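Local coordinates for G protein alpha subunit (Entamoeba histolytica, PDB 4FID) that binds and probably hydrolyses GTP as the alpha subunit of a heterotrimeric G protein, thought to relay signals across the membrane, at residues F190-S193 and L194-D198. Residues are numbered along the deposited sequence; the frame is centred on the assembly and turned at random.
Sequences FVTS and LAEYD
E196 reaches back from the turn that follows strand 187-193, its side chain passing the carbonyl of S193, a worked example of how a chain leaving a sheet can fold over its own end. Its CG lies between the backbone N and the carbonyl carbon (chi1 74°), and from there the chain runs out extended, which brings the carboxylate near the T192 hydroxyl. On the way CG of E196 meets O of S193 at 3.1 Å, a contact of carbon with oxygen.

The two carboxylate oxygens have separate tasks. OE1 of E196 accepts a hydrogen bond of 2.8 Å from a water, and the same water accepts one of 3.0 Å from N of S193, so a single molecule bridges the strand's final amide to the acid. OE2 of E196 ends 3.7 Å from T192 OG1, where the two side chains cross at about a right angle; its hydrogen-bonding partner is S213 on helix 209-222, which secures the far end of the glutamate.

With OG anti to the backbone N (chi1 -176°), the S193 hydroxyl lies beside the backbone of L194 and A195, 4.2 Å from CB of A195. L194 packs on M238 and F241 of helix 238-247 and on A267 and I270 of helix 263-275.

Strand 187-193 lies between strands 6-12 and 230-236 of the Ras-like domain, hydrogen-bonded to both. The S193 side chain touches K237, a predicted GTP-binding residue, and lies about 7 Å from the bound GDP (nearest atoms). This strand-to-loop exit near the nucleotide belongs to the P-loop GTPase fold of G-alpha subunits.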
# COMPACT_ATOMS: atom_id res chain seq x y z
N PHE A 190 11.54 -2.39 5.29
CA PHE A 190 10.85 -1.10 5.41
C PHE A 190 10.10 -0.78 4.12
O PHE A 190 10.70 -0.70 3.05
CB PHE A 190 11.83 0.03 5.77
CG PHE A 190 11.18 1.38 5.91
CD1 PHE A 190 10.46 1.71 7.05
CD2 PHE A 190 11.30 2.33 4.90
CE1 PHE A 190 9.86 2.96 7.20
CE2 PHE A 190 10.69 3.59 5.03
CZ PHE A 190 9.97 3.90 6.19
N VAL A 191 8.79 -0.58 4.24
CA VAL A 191 7.97 -0.25 3.10
C VAL A 191 7.61 1.22 3.12
O VAL A 191 7.25 1.78 4.18
CB VAL A 191 6.65 -1.04 3.11
CG1 VAL A 191 5.94 -0.92 1.73
CG2 VAL A 191 6.90 -2.48 3.48
N THR A 192 7.69 1.84 1.95
CA THR A 192 7.28 3.23 1.82
C THR A 192 6.57 3.47 0.47
O THR A 192 6.85 2.81 -0.54
CB THR A 192 8.47 4.21 2.03
OG1 THR A 192 7.98 5.56 2.15
CG2 THR A 192 9.46 4.12 0.85
N SER A 193 5.64 4.40 0.48
CA SER A 193 4.86 4.73 -0.69
C SER A 193 5.61 5.79 -1.47
O SER A 193 5.94 6.84 -0.93
CB SER A 193 3.51 5.27 -0.25
OG SER A 193 2.67 5.52 -1.36
N LEU A 194 5.86 5.52 -2.74
CA LEU A 194 6.50 6.51 -3.58
C LEU A 194 5.53 7.63 -3.90
O LEU A 194 5.93 8.78 -4.11
CB LEU A 194 7.02 5.89 -4.88
CG LEU A 194 8.37 5.17 -4.77
CD1 LEU A 194 8.65 4.37 -6.03
CD2 LEU A 194 9.45 6.20 -4.53
N ALA A 195 4.24 7.32 -3.93
CA ALA A 195 3.28 8.30 -4.41
C ALA A 195 2.94 9.39 -3.37
O ALA A 195 2.13 10.27 -3.64
CB ALA A 195 2.02 7.63 -4.94
N GLU A 196 3.58 9.33 -2.20
CA GLU A 196 3.30 10.28 -1.12
C GLU A 196 4.26 11.47 -1.13
O GLU A 196 4.22 12.28 -0.21
CB GLU A 196 3.35 9.58 0.25
CG GLU A 196 4.78 9.25 0.72
CD GLU A 196 4.87 8.61 2.12
OE1 GLU A 196 3.84 8.11 2.66
OE2 GLU A 196 5.99 8.60 2.68
N TYR A 197 5.11 11.57 -2.15
CA TYR A 197 6.10 12.65 -2.19
C TYR A 197 5.51 14.07 -2.10
O TYR A 197 6.20 15.00 -1.73
CB TYR A 197 7.00 12.55 -3.43
CG TYR A 197 6.26 12.75 -4.72
CD1 TYR A 197 6.07 14.01 -5.25
CD2 TYR A 197 5.72 11.66 -5.40
CE1 TYR A 197 5.38 14.20 -6.44
CE2 TYR A 197 5.03 11.83 -6.58
CZ TYR A 197 4.87 13.10 -7.09
OH TYR A 197 4.19 13.26 -8.27
N ASP A 198 4.23 14.23 -2.43
CA ASP A 198 3.62 15.56 -2.42
C ASP A 198 2.59 15.79 -1.33
O ASP A 198 1.86 16.77 -1.39
CB ASP A 198 2.93 15.84 -3.76
CG ASP A 198 1.67 15.03 -3.92
OD1 ASP A 198 0.73 15.51 -4.59
OD2 ASP A 198 1.62 13.90 -3.37
O HOH W 1 4.78 5.52 3.11